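Trichothecene 3-O-acetyltransferase (Gibberella zeae, PDB 2RKV) transfers an acetyl group from acetyl coenzyme A to the 3-hydroxyl of trichothecene mycotoxins such as T-2 toxin and deoxynivalenol, as a member of the BAHD acyltransferase superfamily. Local coordinates at residues 18-23 / 117-122; 229-234 / 402-407. One frame throughout, in Å; residues are numbered along the deposited sequence.

Contact 1 (18-23 / 117-122); sequences SIYTQI and APRKTL. With ZBA (12,13-Epoxytrichothec-9-ene-3,4,8,15-tetrol-4,15-diacetate-8-isovalerate), chain D.
Tyr20 and Thr121 join the start of strand 20-28, part of the five-stranded mixed sheet of this BAHD-fold enzyme, to the loop that follows helix 113-116. Tyr20 N donates to Thr121 O at 3.0 Å, nearly straight and on a lone pair. Beside it the Tyr20 ring lies under the extended Arg119 side chain: CD of Arg119 makes a CH-pi contact over the ring face, and CE1 of Tyr20 comes within 3.3 Å of Arg119 NE, the two planes 36° apart.

Toward the toxin pocket, Ile19 CG1 packs on Leu122 CD2 at 4.4 Å, and both side chains line the T-2 site: Ile19 CD1 lies 3.5 Å from the ester oxygen O17, and Leu122 CD2 lies 3.9 Å from C48 of the isovalerate.

Two residues along from Tyr20, Gln22 reaches out with CG anti to its carbonyl carbon (chi1 -50°) and an extended chain; this stretch carries NE2 to Arg119 O, 2.8 Å away and in the plane of the Gln22 amide.

Farther out, Tyr20 OH bonds Pro135 O and Arg119 NH2 bonds Pro133 O, which holds both ends of that pair. Gln22 NE2 has a second acceptor in Glu113 OE1, and Arg119 O also accepts from Asn153 ND2.

Contact 2 (229-234 / 402-407); sequences ASWAFF and RPIFEP
Strand 229-234 and the irregular loop 402-407 run in nearly opposite directions, 161° apart end to end, and close in from 9.5 Å between the CA atoms of Phe233 and Arg402 to 5.2 Å between those of Ser230 and Pro407. The strand belongs to the seven-stranded mixed sheet, and the loop bridges strand 399-401 of the five-stranded sheet to strand 411-414 of that larger one, so the contact lies where the two halves of the BAHD fold are connected.

Trp231 has the largest share. Its indole reaches into the loop, and NE1 donates to Glu406 O at 2.9 Å. The acceptor lies in the indole plane, but the donor stands well above the carbonyl plane, 54° out of it. Next to this bond CD1 of Trp231 approaches Phe405 O edge-on at 3.1 Å. The Phe405 ring meets the indole obliquely, planes 40° apart, its CE2 touching Trp231 CZ2 at 3.6 Å; CE2 also sits over the centre of the Arg402 guanidinium. Ile404 runs alongside the root of the indole, antiparallel to it, with CD1 3.8 Å from Trp231 CB.

The ends are simpler. Pro407 CB packs on Ala229 CB, and CZ of Phe233 comes within 3.5 Å of Arg402 O. The Arg402 chain runs out nearly extended and turns its guanidinium at the end, where NH1 donates to Pro403 O within the same loop.

One indole N-H bond set among apolar contacts implies that Glu406 O probably helps fix the rotation of the indole, together with the packing of Ile404 and Phe405.

Overall arrangement
Contacts 1 and 2 lie with centres about 13 Å apart and meet through Arg402. Its NH1 probably hydrogen-bonds Gln22 OE1 and its NH2 probably bonds Thr121 OG1, each at 2.8 Å, so one guanidinium from the loop of contact 2 ties together the strand and the loop of contact 1. Lys120 and Glu406 add a salt bridge between the two loops, and Leu122 CD1 packs 3.7 Å from Glu406 OE1. Both contacts border the T-2 site, contact 1 with its toxin-facing side chains and contact 2 through Phe405, whose side chain comes within about 4 Å of the toxin. Coenzyme A is farther off, about 12 Å from the Ile19 side chain and about 11 Å from that of Arg402.

Contact 1 (18-23 / 117-122)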
loop_
_atom_site.group_PDB
_atom_site.type_symbol
_atom_site.label_atom_id
_atom_site.label_comp_id
_atom_site.label_asym_id
_atom_site.label_seq_id
_atom_site.Cartn_x
_atom_site.Cartn_y
_atom_site.Cartn_z
ATOM N N SER A 18 -10.766 -8.535 1.979
ATOM C CA SER A 18 -10.457 -9.626 1.039
ATOM C C SER A 18 -9.039 -9.563 0.435
ATOM O O SER A 18 -8.650 -10.431 -0.367
ATOM C CB SER A 18 -11.497 -9.653 -0.090
ATOM O OG SER A 18 -11.499 -8.425 -0.801
ATOM N N ILE A 19 -8.271 -8.556 0.839
ATOM C CA ILE A 19 -6.992 -8.226 0.211
ATOM C C ILE A 19 -5.821 -8.442 1.170
ATOM O O ILE A 19 -5.949 -8.200 2.370
ATOM C CB ILE A 19 -6.988 -6.745 -0.260
ATOM C CG1 ILE A 19 -7.933 -6.555 -1.454
ATOM C CG2 ILE A 19 -5.578 -6.272 -0.617
ATOM C CD1 ILE A 19 -8.157 -5.083 -1.821
ATOM N N TYR A 20 -4.695 -8.893 0.620
ATOM C CA TYR A 20 -3.412 -8.878 1.316
ATOM C C TYR A 20 -2.435 -7.908 0.661
ATOM O O TYR A 20 -2.220 -7.953 -0.559
ATOM C CB TYR A 20 -2.799 -10.278 1.362
ATOM C CG TYR A 20 -3.359 -11.117 2.480
ATOM C CD1 TYR A 20 -4.557 -11.812 2.327
ATOM C CD2 TYR A 20 -2.696 -11.195 3.707
ATOM C CE1 TYR A 20 -5.081 -12.580 3.373
ATOM C CE2 TYR A 20 -3.206 -11.964 4.756
ATOM C CZ TYR A 20 -4.396 -12.642 4.586
ATOM O OH TYR A 20 -4.894 -13.394 5.626
ATOM N N THR A 21 -1.845 -7.032 1.476
ATOM C CA THR A 21 -0.771 -6.145 1.022
ATOM C C THR A 21 0.563 -6.875 1.097
ATOM O O THR A 21 0.932 -7.370 2.166
ATOM C CB THR A 21 -0.672 -4.874 1.891
ATOM O OG1 THR A 21 -1.932 -4.189 1.884
ATOM C CG2 THR A 21 0.435 -3.943 1.372
ATOM N N GLN A 22 1.285 -6.929 -0.025
ATOM C CA GLN A 22 2.593 -7.593 -0.081
ATOM C C GLN A 22 3.721 -6.586 -0.256
ATOM O O GLN A 22 3.573 -5.585 -0.950
ATOM C CB GLN A 22 2.666 -8.583 -1.251
ATOM C CG GLN A 22 1.501 -9.558 -1.353
ATOM C CD GLN A 22 1.368 -10.128 -2.749
ATOM O OE1 GLN A 22 1.695 -9.457 -3.737
ATOM N NE2 GLN A 22 0.873 -11.358 -2.847
ATOM N N ILE A 23 4.863 -6.868 0.362
ATOM C CA ILE A 23 6.081 -6.111 0.103
ATOM C C ILE A 23 7.249 -7.086 0.201
ATOM O O ILE A 23 7.233 -7.995 1.045
ATOM C CB ILE A 23 6.234 -4.892 1.074
ATOM C CG1 ILE A 23 7.374 -3.950 0.651
ATOM C CG2 ILE A 23 6.369 -5.367 2.542
ATOM C CD1 ILE A 23 7.087 -3.121 -0.605
ATOM N N ALA A 117 5.743 -14.839 -2.825
ATOM C CA ALA A 117 4.804 -14.456 -1.758
ATOM C C ALA A 117 4.061 -15.677 -1.200
ATOM O O ALA A 117 3.801 -16.631 -1.940
ATOM C CB ALA A 117 3.812 -13.404 -2.257
ATOM N N PRO A 118 3.711 -15.650 0.103
ATOM C CA PRO A 118 3.018 -16.784 0.740
ATOM C C PRO A 118 1.519 -16.872 0.435
ATOM O O PRO A 118 0.895 -17.909 0.698
ATOM C CB PRO A 118 3.237 -16.524 2.233
ATOM C CG PRO A 118 3.334 -15.047 2.336
ATOM C CD PRO A 118 3.978 -14.559 1.065
ATOM N N ARG A 119 0.947 -15.803 -0.109
ATOM C CA ARG A 119 -0.473 -15.758 -0.451
ATOM C C ARG A 119 -0.675 -14.654 -1.487
ATOM O O ARG A 119 0.043 -13.661 -1.479
ATOM C CB ARG A 119 -1.324 -15.475 0.798
ATOM C CG ARG A 119 -2.817 -15.316 0.510
ATOM C CD ARG A 119 -3.643 -15.563 1.753
ATOM N NE ARG A 119 -5.067 -15.324 1.535
ATOM C CZ ARG A 119 -6.033 -15.759 2.344
ATOM N NH1 ARG A 119 -7.300 -15.483 2.079
ATOM N NH2 ARG A 119 -5.732 -16.487 3.413
ATOM N N LYS A 120 -1.652 -14.831 -2.370
ATOM C CA LYS A 120 -1.933 -13.816 -3.391
ATOM C C LYS A 120 -2.525 -12.547 -2.788
ATOM O O LYS A 120 -3.132 -12.576 -1.713
ATOM C CB LYS A 120 -2.854 -14.380 -4.472
ATOM C CG LYS A 120 -2.170 -15.413 -5.363
ATOM C CD LYS A 120 -3.151 -16.091 -6.322
ATOM C CE LYS A 120 -3.753 -15.095 -7.310
ATOM N NZ LYS A 120 -2.736 -14.575 -8.268
ATOM N N THR A 121 -2.335 -11.430 -3.487
ATOM C CA THR A 121 -2.919 -10.151 -3.108
ATOM C C THR A 121 -4.450 -10.192 -3.120
ATOM O O THR A 121 -5.109 -9.728 -2.180
ATOM C CB THR A 121 -2.439 -9.047 -4.066
ATOM O OG1 THR A 121 -1.027 -8.861 -3.906
ATOM C CG2 THR A 121 -3.163 -7.740 -3.782
ATOM N N LEU A 122 -5.004 -10.747 -4.196
ATOM C CA LEU A 122 -6.440 -10.773 -4.401
ATOM C C LEU A 122 -7.022 -12.131 -4.014
ATOM O O LEU A 122 -6.294 -13.126 -3.998
ATOM C CB LEU A 122 -6.767 -10.426 -5.862
ATOM C CG LEU A 122 -6.248 -9.060 -6.334
ATOM C CD1 LEU A 122 -6.442 -8.865 -7.845
ATOM C CD2 LEU A 122 -6.860 -7.891 -5.542
HETATM O O18 ZBA D . -8.467 -1.750 -6.228
HETATM C C44 ZBA D . -8.627 -2.542 -5.392
HETATM C C45 ZBA D . -9.751 -3.509 -5.301
HETATM C C46 ZBA D . -9.335 -4.856 -5.674
HETATM C C48 ZBA D . -8.827 -4.874 -7.022
HETATM C C47 ZBA D . -10.393 -5.915 -5.730
HETATM O O17 ZBA D . -7.744 -2.686 -4.398
HETATM C C31 ZBA D . -6.479 -2.007 -4.418
HETATM C C30 ZBA D . -6.577 -0.624 -3.867
HETATM C C32 ZBA D . -5.540 -2.901 -3.698
HETATM C C39 ZBA D . -5.339 -4.248 -4.356
HETATM C C33 ZBA D . -4.981 -2.549 -2.582
HETATM C C34 ZBA D . -5.177 -1.239 -1.920
HETATM O O10 ZBA D . -4.032 -0.458 -2.315
HETATM C C29 ZBA D . -6.456 -0.495 -2.349
HETATM C C38 ZBA D . -7.648 -1.172 -1.683
HETATM O O12 ZBA D . -8.822 -0.988 -2.459
HETATM C C40 ZBA D . -10.000 -0.784 -1.894
HETATM C C41 ZBA D . -11.069 -0.647 -2.952
HETATM O O13 ZBA D . -10.221 -0.694 -0.783
HETATM C C28 ZBA D . -6.359 1.018 -1.880
HETATM C C37 ZBA D . -7.650 1.829 -2.110
HETATM C C35 ZBA D . -5.141 1.614 -2.574
HETATM C C25 ZBA D . -4.024 0.883 -1.925
HETATM C C36 ZBA D . -5.077 2.457 -3.734
HETATM O O11 ZBA D . -5.051 3.041 -2.454
HETATM C C27 ZBA D . -5.857 1.082 -0.399
HETATM C C26 ZBA D . -4.342 1.069 -0.475
HETATM O O16 ZBA D . -3.759 0.086 0.335
HETATM O O14 ZBA D . -6.258 2.367 0.089
HETATM C C42 ZBA D . -6.499 2.688 1.354
HETATM O O15 ZBA D . -6.828 3.781 1.684
HETATM C C43 ZBA D . -6.258 1.576 2.235
HETATM O O HOH W 1 -7.630 -12.738 0.186
#

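Contact 2 (229-234 / 402-407)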
loop_
_atom_site.group_PDB
_atom_site.type_symbol
_atom_site.label_atom_id
_atom_site.label_comp_id
_atom_site.label_asym_id
_atom_site.label_seq_id
_atom_site.Cartn_x
_atom_site.Cartn_y
_atom_site.Cartn_z
ATOM N N ALA A 229 -4.044 -5.186 -19.895
ATOM C CA ALA A 229 -3.292 -4.243 -19.066
ATOM C C ALA A 229 -2.020 -4.881 -18.517
ATOM O O ALA A 229 -1.823 -6.093 -18.638
ATOM C CB ALA A 229 -4.172 -3.730 -17.935
ATOM N N SER A 230 -1.154 -4.063 -17.924
ATOM C CA SER A 230 0.071 -4.571 -17.323
ATOM C C SER A 230 0.520 -3.724 -16.133
ATOM O O SER A 230 -0.038 -2.657 -15.884
ATOM C CB SER A 230 1.195 -4.662 -18.365
ATOM O OG SER A 230 1.762 -3.393 -18.644
ATOM N N TRP A 231 1.519 -4.238 -15.415
ATOM C CA TRP A 231 2.220 -3.532 -14.339
ATOM C C TRP A 231 3.635 -3.189 -14.804
ATOM O O TRP A 231 4.267 -3.967 -15.521
ATOM C CB TRP A 231 2.339 -4.443 -13.110
ATOM C CG TRP A 231 1.153 -4.463 -12.196
ATOM C CD1 TRP A 231 0.245 -5.474 -12.044
ATOM C CD2 TRP A 231 0.764 -3.429 -11.284
ATOM N NE1 TRP A 231 -0.696 -5.123 -11.106
ATOM C CE2 TRP A 231 -0.395 -3.877 -10.613
ATOM C CE3 TRP A 231 1.294 -2.166 -10.961
ATOM C CZ2 TRP A 231 -1.052 -3.100 -9.648
ATOM C CZ3 TRP A 231 0.639 -1.388 -10.002
ATOM C CH2 TRP A 231 -0.524 -1.863 -9.358
ATOM N N ALA A 232 4.153 -2.046 -14.363
ATOM C CA ALA A 232 5.551 -1.702 -14.576
ATOM C C ALA A 232 6.057 -0.756 -13.497
ATOM O O ALA A 232 5.319 0.131 -13.040
ATOM C CB ALA A 232 5.757 -1.066 -15.953
ATOM N N PHE A 233 7.314 -0.918 -13.108
ATOM C CA PHE A 233 7.984 0.045 -12.294
ATOM C C PHE A 233 8.647 1.052 -13.212
ATOM O O PHE A 233 9.161 0.713 -14.241
ATOM C CB PHE A 233 9.134 -0.568 -11.509
ATOM C CG PHE A 233 8.734 -1.424 -10.303
ATOM C CD1 PHE A 233 9.562 -2.421 -9.880
ATOM C CD2 PHE A 233 7.558 -1.237 -9.626
ATOM C CE1 PHE A 233 9.245 -3.207 -8.828
ATOM C CE2 PHE A 233 7.261 -2.009 -8.564
ATOM C CZ PHE A 233 8.091 -2.995 -8.176
ATOM N N PHE A 234 8.641 2.282 -12.723
ATOM C CA PHE A 234 9.394 3.399 -13.289
ATOM C C PHE A 234 10.211 4.055 -12.190
ATOM O O PHE A 234 9.696 4.284 -11.150
ATOM C CB PHE A 234 8.424 4.445 -13.859
ATOM C CG PHE A 234 7.611 3.952 -15.019
ATOM C CD1 PHE A 234 6.397 3.359 -14.847
ATOM C CD2 PHE A 234 8.062 4.131 -16.299
ATOM C CE1 PHE A 234 5.693 2.936 -15.905
ATOM C CE2 PHE A 234 7.340 3.705 -17.369
ATOM C CZ PHE A 234 6.192 3.086 -17.188
ATOM N N ARG A 402 7.263 -3.961 -4.365
ATOM C CA ARG A 402 6.002 -4.671 -4.306
ATOM C C ARG A 402 5.954 -5.783 -5.355
ATOM O O ARG A 402 6.243 -5.534 -6.540
ATOM C CB ARG A 402 4.819 -3.726 -4.530
ATOM C CG ARG A 402 3.556 -4.311 -3.945
ATOM C CD ARG A 402 2.275 -4.029 -4.718
ATOM N NE ARG A 402 1.154 -4.582 -3.953
ATOM C CZ ARG A 402 0.849 -5.882 -3.893
ATOM N NH1 ARG A 402 1.549 -6.777 -4.589
ATOM N NH2 ARG A 402 -0.161 -6.293 -3.135
ATOM N N PRO A 403 5.568 -7.009 -4.941
ATOM C CA PRO A 403 5.317 -8.064 -5.938
ATOM C C PRO A 403 4.285 -7.711 -7.014
ATOM O O PRO A 403 3.296 -7.010 -6.758
ATOM C CB PRO A 403 4.799 -9.234 -5.083
ATOM C CG PRO A 403 5.521 -9.037 -3.766
ATOM C CD PRO A 403 5.399 -7.525 -3.570
ATOM N N ILE A 404 4.529 -8.213 -8.217
ATOM C CA ILE A 404 3.548 -8.124 -9.289
ATOM C C ILE A 404 2.360 -9.055 -9.004
ATOM O O ILE A 404 2.525 -10.149 -8.451
ATOM C CB ILE A 404 4.195 -8.435 -10.673
ATOM C CG1 ILE A 404 3.310 -7.935 -11.818
ATOM C CG2 ILE A 404 4.539 -9.926 -10.819
ATOM C CD1 ILE A 404 4.037 -7.849 -13.162
ATOM N N PHE A 405 1.171 -8.595 -9.366
ATOM C CA PHE A 405 -0.031 -9.405 -9.314
ATOM C C PHE A 405 -0.886 -9.074 -10.538
ATOM O O PHE A 405 -0.367 -8.508 -11.514
ATOM C CB PHE A 405 -0.775 -9.256 -7.969
ATOM C CG PHE A 405 -1.264 -7.856 -7.653
ATOM C CD1 PHE A 405 -2.632 -7.582 -7.624
ATOM C CD2 PHE A 405 -0.370 -6.833 -7.314
ATOM C CE1 PHE A 405 -3.112 -6.298 -7.307
ATOM C CE2 PHE A 405 -0.838 -5.542 -6.988
ATOM C CZ PHE A 405 -2.220 -5.283 -6.984
ATOM N N GLU A 406 -2.163 -9.446 -10.514
ATOM C CA GLU A 406 -3.032 -9.159 -11.655
ATOM C C GLU A 406 -3.034 -7.657 -11.931
ATOM O O GLU A 406 -3.036 -6.855 -10.994
ATOM C CB GLU A 406 -4.464 -9.642 -11.405
ATOM C CG GLU A 406 -4.644 -11.163 -11.453
ATOM C CD GLU A 406 -4.256 -11.873 -10.151
ATOM O OE1 GLU A 406 -3.944 -11.188 -9.145
ATOM O OE2 GLU A 406 -4.268 -13.125 -10.143
ATOM N N PRO A 407 -3.017 -7.270 -13.219
ATOM C CA PRO A 407 -3.189 -5.858 -13.537
ATOM C C PRO A 407 -4.520 -5.351 -12.996
ATOM O O PRO A 407 -5.530 -6.064 -13.055
ATOM C CB PRO A 407 -3.192 -5.846 -15.074
ATOM C CG PRO A 407 -2.414 -7.047 -15.454
ATOM C CD PRO A 407 -2.810 -8.081 -14.433
#